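Local coordinates for Myo-inositol phosphohydrolase (Mitsuokella multacida, PDB 4WU3), which probably removes phosphate from inositol hexakisphosphate (phytate) as a PTP-like phosphatase, and binds inositol-(1,3,4,5)-tetrakisphosphate in this crystal, at residues E424-N432 with K486-L496; F97-L106 with R193-H202. The protein carries 2 engineered substitutions. All coordinates share one frame; numbering follows the deposited sequence.

Contact 1. Residues E424-N432 with K486-L496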
loop_
_atom_site.group_PDB
_atom_site.type_symbol
_atom_site.label_atom_id
_atom_site.label_comp_id
_atom_site.label_asym_id
_atom_site.label_seq_id
_atom_site.Cartn_x
_atom_site.Cartn_y
_atom_site.Cartn_z
ATOM N N GLU A 424 14.619 -6.819 29.958
ATOM C CA GLU A 424 13.240 -7.233 30.142
ATOM C C GLU A 424 12.962 -7.481 31.624
ATOM O O GLU A 424 13.854 -7.896 32.381
ATOM C CB GLU A 424 12.942 -8.496 29.322
ATOM C CG GLU A 424 13.720 -9.737 29.743
ATOM C CD GLU A 424 14.995 -9.961 28.944
ATOM O OE1 GLU A 424 15.515 -8.999 28.349
ATOM O OE2 GLU A 424 15.482 -11.107 28.913
ATOM N N THR A 425 11.728 -7.218 32.025
ATOM C CA THR A 425 11.289 -7.425 33.406
ATOM C C THR A 425 11.192 -8.921 33.724
ATOM O O THR A 425 10.593 -9.671 32.972
ATOM C CB THR A 425 9.915 -6.765 33.643
ATOM O OG1 THR A 425 10.093 -5.364 33.856
ATOM C CG2 THR A 425 9.215 -7.368 34.852
ATOM N N HIS A 426 11.800 -9.344 34.829
ATOM C CA HIS A 426 11.766 -10.749 35.245
ATOM C C HIS A 426 11.884 -10.858 36.755
ATOM O O HIS A 426 12.203 -9.878 37.441
ATOM C CB HIS A 426 12.894 -11.556 34.608
ATOM C CG HIS A 426 14.251 -11.194 35.120
ATOM N ND1 HIS A 426 15.024 -12.060 35.866
ATOM C CD2 HIS A 426 14.964 -10.046 35.014
ATOM C CE1 HIS A 426 16.164 -11.465 36.182
ATOM N NE2 HIS A 426 16.150 -10.241 35.682
ATOM N N GLY A 427 11.639 -12.070 37.255
ATOM C CA GLY A 427 11.717 -12.354 38.678
ATOM C C GLY A 427 11.504 -13.819 38.960
ATOM O O GLY A 427 11.777 -14.664 38.113
ATOM N N VAL A 428 11.011 -14.115 40.155
ATOM C CA VAL A 428 10.798 -15.494 40.586
ATOM C C VAL A 428 9.391 -15.663 41.149
ATOM O O VAL A 428 9.003 -14.963 42.086
ATOM C CB VAL A 428 11.827 -15.905 41.666
ATOM C CG1 VAL A 428 11.707 -17.385 41.999
ATOM C CG2 VAL A 428 13.233 -15.596 41.191
ATOM N N PHE A 429 8.636 -16.585 40.555
ATOM C CA PHE A 429 7.309 -16.980 41.044
ATOM C C PHE A 429 7.368 -18.410 41.547
ATOM O O PHE A 429 7.654 -19.312 40.759
ATOM C CB PHE A 429 6.275 -16.955 39.919
ATOM C CG PHE A 429 5.892 -15.581 39.460
ATOM C CD1 PHE A 429 6.302 -14.454 40.151
ATOM C CD2 PHE A 429 5.091 -15.426 38.347
ATOM C CE1 PHE A 429 5.933 -13.191 39.734
ATOM C CE2 PHE A 429 4.714 -14.167 37.920
ATOM C CZ PHE A 429 5.140 -13.048 38.611
ATOM N N ASN A 430 7.076 -18.628 42.831
ATOM C CA ASN A 430 7.079 -19.990 43.411
ATOM C C ASN A 430 8.369 -20.762 43.154
ATOM O O ASN A 430 8.346 -21.987 43.022
ATOM C CB ASN A 430 5.930 -20.839 42.853
ATOM C CG ASN A 430 4.567 -20.221 43.077
ATOM O OD1 ASN A 430 4.364 -19.432 43.993
ATOM N ND2 ASN A 430 3.613 -20.597 42.236
ATOM N N GLY A 431 9.488 -20.055 43.069
ATOM C CA GLY A 431 10.772 -20.703 42.829
ATOM C C GLY A 431 11.159 -20.762 41.365
ATOM O O GLY A 431 12.320 -21.048 41.038
ATOM N N ASN A 432 10.198 -20.502 40.479
ATOM C CA ASN A 432 10.447 -20.541 39.032
ATOM C C ASN A 432 10.846 -19.174 38.500
ATOM O O ASN A 432 10.274 -18.164 38.892
ATOM C CB ASN A 432 9.196 -20.989 38.270
ATOM C CG ASN A 432 8.656 -22.316 38.747
ATOM O OD1 ASN A 432 9.345 -23.331 38.743
ATOM N ND2 ASN A 432 7.400 -22.313 39.162
ATOM N N LYS A 486 -1.536 -20.635 40.625
ATOM C CA LYS A 486 -1.635 -19.720 41.746
ATOM C C LYS A 486 -0.239 -19.242 42.130
ATOM O O LYS A 486 0.651 -20.050 42.375
ATOM C CB LYS A 486 -2.296 -20.432 42.930
ATOM C CG LYS A 486 -2.589 -19.538 44.119
ATOM C CD LYS A 486 -3.709 -18.561 43.810
ATOM C CE LYS A 486 -4.069 -17.739 45.032
ATOM N NZ LYS A 486 -4.391 -18.621 46.193
ATOM N N ILE A 487 -0.050 -17.933 42.187
ATOM C CA ILE A 487 1.251 -17.373 42.520
ATOM C C ILE A 487 1.347 -17.191 44.027
ATOM O O ILE A 487 0.751 -16.267 44.575
ATOM C CB ILE A 487 1.489 -16.021 41.814
ATOM C CG1 ILE A 487 1.301 -16.161 40.302
ATOM C CG2 ILE A 487 2.884 -15.503 42.122
ATOM C CD1 ILE A 487 2.029 -17.348 39.702
ATOM N N GLU A 488 2.090 -18.080 44.688
ATOM C CA GLU A 488 2.193 -18.072 46.151
ATOM C C GLU A 488 3.364 -17.215 46.635
ATOM O O GLU A 488 3.194 -16.389 47.524
ATOM C CB GLU A 488 2.327 -19.499 46.699
ATOM C CG GLU A 488 1.168 -20.429 46.359
ATOM C CD GLU A 488 -0.045 -20.266 47.269
ATOM O OE1 GLU A 488 -0.015 -19.409 48.178
ATOM O OE2 GLU A 488 -1.034 -21.009 47.075
ATOM N N SER A 489 4.548 -17.405 46.058
ATOM C CA SER A 489 5.700 -16.585 46.440
ATOM C C SER A 489 6.293 -15.794 45.270
ATOM O O SER A 489 6.348 -16.270 44.129
ATOM C CB SER A 489 6.783 -17.447 47.086
ATOM O OG SER A 489 7.387 -18.298 46.135
ATOM N N VAL A 490 6.757 -14.590 45.583
ATOM C CA VAL A 490 7.297 -13.682 44.583
ATOM C C VAL A 490 8.543 -12.942 45.086
ATOM O O VAL A 490 8.474 -12.223 46.080
ATOM C CB VAL A 490 6.243 -12.643 44.179
ATOM C CG1 VAL A 490 6.832 -11.641 43.199
ATOM C CG2 VAL A 490 5.035 -13.337 43.571
ATOM N N MET A 491 9.674 -13.144 44.397
ATOM C CA MET A 491 10.942 -12.448 44.676
ATOM C C MET A 491 11.469 -11.785 43.400
ATOM O O MET A 491 11.120 -12.202 42.287
ATOM C CB MET A 491 12.025 -13.431 45.148
ATOM C CG MET A 491 11.725 -14.223 46.407
ATOM S SD MET A 491 13.153 -15.237 46.795
ATOM C CE MET A 491 12.772 -16.728 45.867
ATOM N N THR A 492 12.306 -10.760 43.561
ATOM C CA THR A 492 13.177 -10.321 42.476
ATOM C C THR A 492 14.363 -11.266 42.481
ATOM O O THR A 492 14.577 -11.992 43.461
ATOM C CB THR A 492 13.699 -8.874 42.645
ATOM O OG1 THR A 492 14.499 -8.764 43.829
ATOM C CG2 THR A 492 12.564 -7.906 42.733
ATOM N N GLU A 493 15.126 -11.275 41.393
ATOM C CA GLU A 493 16.328 -12.106 41.336
ATOM C C GLU A 493 17.355 -11.605 42.338
ATOM O O GLU A 493 18.092 -12.391 42.944
ATOM C CB GLU A 493 16.942 -12.102 39.938
ATOM C CG GLU A 493 18.301 -12.778 39.891
ATOM C CD GLU A 493 18.763 -13.095 38.479
ATOM O OE1 GLU A 493 17.958 -13.647 37.686
ATOM O OE2 GLU A 493 19.945 -12.816 38.172
ATOM N N GLN A 494 17.409 -10.289 42.499
ATOM C CA GLN A 494 18.337 -9.693 43.441
ATOM C C GLN A 494 18.090 -10.214 44.848
ATOM O O GLN A 494 19.033 -10.621 45.525
ATOM C CB GLN A 494 18.218 -8.180 43.438
ATOM C CG GLN A 494 18.926 -7.549 44.618
ATOM C CD GLN A 494 19.202 -6.088 44.398
ATOM O OE1 GLN A 494 18.457 -5.399 43.704
ATOM N NE2 GLN A 494 20.280 -5.604 44.989
ATOM N N GLN A 495 16.823 -10.195 45.273
ATOM C CA GLN A 495 16.435 -10.733 46.574
ATOM C C GLN A 495 16.856 -12.172 46.695
ATOM O O GLN A 495 17.461 -12.554 47.687
ATOM C CB GLN A 495 14.926 -10.634 46.784
ATOM C CG GLN A 495 14.445 -9.229 47.075
ATOM C CD GLN A 495 12.936 -9.120 47.141
ATOM O OE1 GLN A 495 12.210 -9.690 46.321
ATOM N NE2 GLN A 495 12.452 -8.385 48.127
ATOM N N LEU A 496 16.547 -12.978 45.681
ATOM C CA LEU A 496 16.986 -14.374 45.672
ATOM C C LEU A 496 18.510 -14.512 45.798
ATOM O O LEU A 496 19.001 -15.311 46.593
ATOM C CB LEU A 496 16.518 -15.083 44.395
ATOM C CG LEU A 496 16.967 -16.551 44.276
ATOM C CD1 LEU A 496 16.439 -17.368 45.449
ATOM C CD2 LEU A 496 16.507 -17.145 42.948
HETATM O O HOH W 1 14.094 -9.710 39.311
HETATM O O HOH W 2 9.460 -17.362 44.389
#
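V428 and F429 pair with M491 and V490 in a short antiparallel strand contact at the rim of a mixed six-stranded sheet, where 490-491 is an outermost strand. V428 and M491 make the hydrogen-bonded pair: V428 N gives to M491 O at 2.9 Å, and M491 N gives back to V428 O. Their side chains run side by side on one face, while V428 CG2 meets L496 CD2 at 4.0 Å nearly at right angles, bringing in the first turn of helix 493-499. On the other face, F429 and V490 form the non-hydrogen-bonded pair. Here the methyl I487 CG2 sits over the F429 ring, a CH-pi contact 4.2 Å from its centroid; L460 and A463 of helix 449-463 pack against the same phenylalanine.

Strands 426-429 and 432-438 form a beta hairpin, closed by a type I' turn from F429 to N432, and this turn grips the incoming chain through N430. With CG anti to the carbonyl carbon (chi1 -57°), the N430 amide reaches the 486-489 backbone. N430 OD1 accepts twice, from E488 N at 2.7 Å on a lone pair and from S489 N at 2.9 Å almost in line with the C=O bond; N430 ND2 gives to K486 O at 3.0 Å. The backbone adds N430 N to S489 O.

At the other end T492 and Q495 form a capping box, and a water bridges H426 O and E493 N. E493 OE1 stands at the H426 ring edge, 3.2 Å from H426 CE1, while H426 NE2 binds D420 and E493 OE2 binds H539.

Contact 2. Residues F97-L106 with R193-H202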
loop_
_atom_site.group_PDB
_atom_site.type_symbol
_atom_site.label_atom_id
_atom_site.label_comp_id
_atom_site.label_asym_id
_atom_site.label_seq_id
_atom_site.Cartn_x
_atom_site.Cartn_y
_atom_site.Cartn_z
ATOM N N PHE A 97 21.867 16.593 -4.075
ATOM C CA PHE A 97 22.820 17.524 -4.662
ATOM C C PHE A 97 24.265 17.041 -4.514
ATOM O O PHE A 97 24.638 16.412 -3.505
ATOM C CB PHE A 97 22.678 18.923 -4.019
ATOM C CG PHE A 97 22.493 18.903 -2.513
ATOM C CD1 PHE A 97 23.554 18.615 -1.669
ATOM C CD2 PHE A 97 21.254 19.186 -1.947
ATOM C CE1 PHE A 97 23.381 18.591 -0.295
ATOM C CE2 PHE A 97 21.077 19.176 -0.569
ATOM C CZ PHE A 97 22.141 18.873 0.258
ATOM N N SER A 98 25.073 17.331 -5.535
ATOM C CA SER A 98 26.521 17.207 -5.435
ATOM C C SER A 98 27.050 18.344 -4.570
ATOM O O SER A 98 26.302 19.238 -4.157
ATOM C CB SER A 98 27.170 17.277 -6.822
ATOM O OG SER A 98 27.246 18.617 -7.278
ATOM N N GLU A 99 28.343 18.327 -4.294
ATOM C CA GLU A 99 28.931 19.379 -3.470
ATOM C C GLU A 99 28.836 20.757 -4.141
ATOM O O GLU A 99 28.480 21.736 -3.503
ATOM C CB GLU A 99 30.386 19.044 -3.170
ATOM C CG GLU A 99 31.007 19.933 -2.120
ATOM C CD GLU A 99 32.411 19.486 -1.757
ATOM O OE1 GLU A 99 33.105 18.949 -2.643
ATOM O OE2 GLU A 99 32.823 19.675 -0.598
ATOM N N LYS A 100 29.164 20.838 -5.428
ATOM C CA LYS A 100 29.028 22.103 -6.155
ATOM C C LYS A 100 27.571 22.570 -6.231
ATOM O O LYS A 100 27.296 23.773 -6.266
ATOM C CB LYS A 100 29.615 21.993 -7.561
ATOM C CG LYS A 100 31.131 21.850 -7.590
ATOM C CD LYS A 100 31.672 21.887 -9.012
ATOM C CE LYS A 100 33.127 21.446 -9.064
ATOM N NZ LYS A 100 33.979 22.365 -8.278
ATOM N N GLU A 101 26.627 21.634 -6.260
ATOM C CA GLU A 101 25.214 22.033 -6.267
ATOM C C GLU A 101 24.810 22.582 -4.901
ATOM O O GLU A 101 24.030 23.529 -4.810
ATOM C CB GLU A 101 24.311 20.874 -6.700
ATOM C CG GLU A 101 24.495 20.498 -8.168
ATOM C CD GLU A 101 23.794 19.213 -8.561
ATOM O OE1 GLU A 101 23.692 18.279 -7.726
ATOM O OE2 GLU A 101 23.362 19.140 -9.735
ATOM N N LEU A 102 25.357 22.012 -3.833
ATOM C CA LEU A 102 25.117 22.576 -2.507
ATOM C C LEU A 102 25.673 24.000 -2.457
ATOM O O LEU A 102 25.014 24.920 -1.958
ATOM C CB LEU A 102 25.738 21.723 -1.401
ATOM C CG LEU A 102 25.657 22.314 0.015
ATOM C CD1 LEU A 102 24.217 22.481 0.474
ATOM C CD2 LEU A 102 26.425 21.484 1.027
ATOM N N GLU A 103 26.877 24.182 -2.995
ATOM C CA GLU A 103 27.516 25.503 -2.994
ATOM C C GLU A 103 26.634 26.519 -3.727
ATOM O O GLU A 103 26.454 27.647 -3.259
ATOM C CB GLU A 103 28.924 25.423 -3.586
ATOM C CG GLU A 103 29.929 24.806 -2.620
ATOM C CD GLU A 103 31.166 24.240 -3.304
ATOM O OE1 GLU A 103 31.407 24.537 -4.495
ATOM O OE2 GLU A 103 31.901 23.484 -2.639
ATOM N N ALA A 104 26.042 26.099 -4.840
ATOM C CA ALA A 104 25.096 26.943 -5.557
ATOM C C ALA A 104 23.849 27.250 -4.716
ATOM O O ALA A 104 23.330 28.376 -4.752
ATOM C CB ALA A 104 24.693 26.294 -6.867
ATOM N N ILE A 105 23.357 26.254 -3.975
ATOM C CA ILE A 105 22.214 26.479 -3.074
ATOM C C ILE A 105 22.555 27.495 -1.973
ATOM O O ILE A 105 21.817 28.441 -1.734
ATOM C CB ILE A 105 21.748 25.174 -2.407
ATOM C CG1 ILE A 105 21.106 24.245 -3.440
ATOM C CG2 ILE A 105 20.770 25.490 -1.290
ATOM C CD1 ILE A 105 20.700 22.893 -2.893
ATOM N N LEU A 106 23.686 27.289 -1.312
ATOM C CA LEU A 106 24.127 28.182 -0.249
ATOM C C LEU A 106 24.304 29.618 -0.750
ATOM O O LEU A 106 23.962 30.569 -0.055
ATOM C CB LEU A 106 25.431 27.672 0.356
ATOM C CG LEU A 106 25.300 26.407 1.193
ATOM C CD1 LEU A 106 26.653 26.000 1.748
ATOM C CD2 LEU A 106 24.300 26.624 2.307
ATOM N N ARG A 193 32.743 10.898 2.413
ATOM C CA ARG A 193 32.013 11.607 3.455
ATOM C C ARG A 193 30.544 11.208 3.467
ATOM O O ARG A 193 29.968 10.904 2.425
ATOM C CB ARG A 193 32.122 13.127 3.255
ATOM C CG ARG A 193 33.522 13.691 3.486
ATOM C CD ARG A 193 33.637 15.167 3.149
ATOM N NE ARG A 193 33.465 15.437 1.728
ATOM C CZ ARG A 193 33.468 16.656 1.195
ATOM N NH1 ARG A 193 33.640 17.715 1.971
ATOM N NH2 ARG A 193 33.304 16.818 -0.113
ATOM N N THR A 194 29.954 11.191 4.661
ATOM C CA THR A 194 28.503 11.202 4.806
ATOM C C THR A 194 28.018 12.580 4.407
ATOM O O THR A 194 28.814 13.515 4.331
ATOM C CB THR A 194 28.070 10.990 6.262
ATOM O OG1 THR A 194 28.609 12.040 7.080
ATOM C CG2 THR A 194 28.539 9.644 6.771
ATOM N N GLU A 195 26.721 12.729 4.177
ATOM C CA GLU A 195 26.183 14.038 3.805
ATOM C C GLU A 195 26.398 15.028 4.935
ATOM O O GLU A 195 26.672 16.212 4.709
ATOM C CB GLU A 195 24.690 13.949 3.465
ATOM C CG GLU A 195 24.102 15.258 2.952
ATOM C CD GLU A 195 22.726 15.086 2.338
ATOM O OE1 GLU A 195 22.529 14.147 1.531
ATOM O OE2 GLU A 195 21.840 15.894 2.655
ATOM N N GLU A 196 26.275 14.535 6.157
ATOM C CA GLU A 196 26.424 15.379 7.335
ATOM C C GLU A 196 27.809 16.003 7.359
ATOM O O GLU A 196 27.957 17.203 7.586
ATOM C CB GLU A 196 26.209 14.559 8.608
ATOM C CG GLU A 196 26.499 15.326 9.879
ATOM C CD GLU A 196 26.394 14.459 11.110
ATOM O OE1 GLU A 196 26.780 13.270 11.055
ATOM O OE2 GLU A 196 25.916 14.969 12.135
ATOM N N GLU A 197 28.823 15.174 7.136
ATOM C CA GLU A 197 30.195 15.662 7.139
ATOM C C GLU A 197 30.377 16.727 6.072
ATOM O O GLU A 197 30.956 17.769 6.337
ATOM C CB GLU A 197 31.189 14.515 6.938
ATOM C CG GLU A 197 31.344 13.636 8.172
ATOM C CD GLU A 197 32.140 12.369 7.911
ATOM O OE1 GLU A 197 32.134 11.856 6.762
ATOM O OE2 GLU A 197 32.755 11.868 8.877
ATOM N N MET A 198 29.854 16.474 4.876
ATOM C CA MET A 198 30.048 17.400 3.765
ATOM C C MET A 198 29.333 18.707 4.064
ATOM O O MET A 198 29.874 19.784 3.845
ATOM C CB MET A 198 29.539 16.777 2.467
ATOM C CG MET A 198 30.000 17.477 1.200
ATOM S SD MET A 198 28.832 18.744 0.726
ATOM C CE MET A 198 27.435 17.756 0.191
ATOM N N VAL A 199 28.127 18.618 4.607
ATOM C CA VAL A 199 27.333 19.812 4.874
ATOM C C VAL A 199 27.947 20.646 5.996
ATOM O O VAL A 199 27.999 21.874 5.921
ATOM C CB VAL A 199 25.864 19.448 5.214
ATOM C CG1 VAL A 199 25.130 20.641 5.798
ATOM C CG2 VAL A 199 25.143 18.970 3.965
ATOM N N LYS A 200 28.407 19.983 7.042
ATOM C CA LYS A 200 29.019 20.693 8.146
ATOM C C LYS A 200 30.363 21.331 7.771
ATOM O O LYS A 200 30.731 22.368 8.311
ATOM C CB LYS A 200 29.190 19.755 9.327
ATOM C CG LYS A 200 27.871 19.399 9.966
ATOM C CD LYS A 200 28.098 18.742 11.306
ATOM C CE LYS A 200 26.787 18.579 12.038
ATOM N NZ LYS A 200 26.973 17.839 13.315
ATOM N N GLN A 201 31.084 20.726 6.835
ATOM C CA GLN A 201 32.338 21.312 6.360
ATOM C C GLN A 201 32.082 22.591 5.586
ATOM O O GLN A 201 32.984 23.405 5.402
ATOM C CB GLN A 201 33.121 20.316 5.503
ATOM C CG GLN A 201 33.907 19.348 6.362
ATOM C CD GLN A 201 34.431 18.168 5.588
ATOM O OE1 GLN A 201 34.648 18.245 4.378
ATOM N NE2 GLN A 201 34.636 17.057 6.284
ATOM N N HIS A 202 30.844 22.772 5.140
ATOM C CA HIS A 202 30.462 24.018 4.507
ATOM C C HIS A 202 29.890 25.007 5.509
ATOM O O HIS A 202 29.432 26.080 5.133
ATOM C CB HIS A 202 29.489 23.755 3.363
ATOM C CG HIS A 202 30.169 23.308 2.112
ATOM N ND1 HIS A 202 30.629 22.022 1.938
ATOM C CD2 HIS A 202 30.520 23.988 0.998
ATOM C CE1 HIS A 202 31.208 21.920 0.757
ATOM N NE2 HIS A 202 31.157 23.101 0.166
HETATM O O HOH W 3 22.056 16.007 -1.259
#
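L102, F97 and M198 supply the apolar part of the packing of helix 99-108 on helix 195-201, the short axes 11.1 Å apart and crossing at -44°. L102 and M198 reach toward each other tip to tip, L102 CD2 lying 3.7 Å from M198 SD; the same methyl also touches V199 CG2 and rests over one face of the H202 ring. M198 CE comes to the edge of the F97 ring at CE1. Both helices also touch strand 116-122 of the five-stranded mixed sheet they flank, through L106 on F116 and V199 on D118. Each begins with a capping box, S98 with E101 and T194 with E197.

The charged contact is the salt bridge from R193 NH2 to E99 OE2, 2.9 Å, in the guanidinium plane but 59° out of the carboxylate plane. R193 is steadied by Q201 OE1 at NH1 and by N130 O at NH2, and M198 CG lies over its flat face.

Hydrogen bonds hold H202 at both ring nitrogens. H202 NE2 gives to E103 OE2 at 2.9 Å, on the anti lone pair, and H202 ND1 gives to M198 O at 3.0 Å, both partners near the ring plane. The ring leaves its backbone with CG anti to the carbonyl carbon (chi1 -80°), which sets it between the two helices. A leucine here would probably strand E103 and leave the M198 carbonyl without its side-chain donor. With both nitrogens donating and E99 OE2 3.1 Å from H202 CE1, the imidazole is likely to be positively charged, with E103 as its direct partner, while E99 is already paired with R193.

Contact 1 and contact 2 lie on opposite sides of the chain's centre, with nearest atoms about 30 Å apart, and share no element. Both are largely buried, yet they differ in kind. In contact 1 the partners are strands at a sheet edge, so backbone bonds and one turn side chain do the work, and exposed residues sit at its rim, E488 and K486 among them. Contact 2 joins two helices, so side chains carry everything: a sulfur-and-methyl core beside a glutamate, arginine and histidine network. In each, a short strand leads through a capped start into a helix, 490-491 into 493-499 and 192-193 into 195-201.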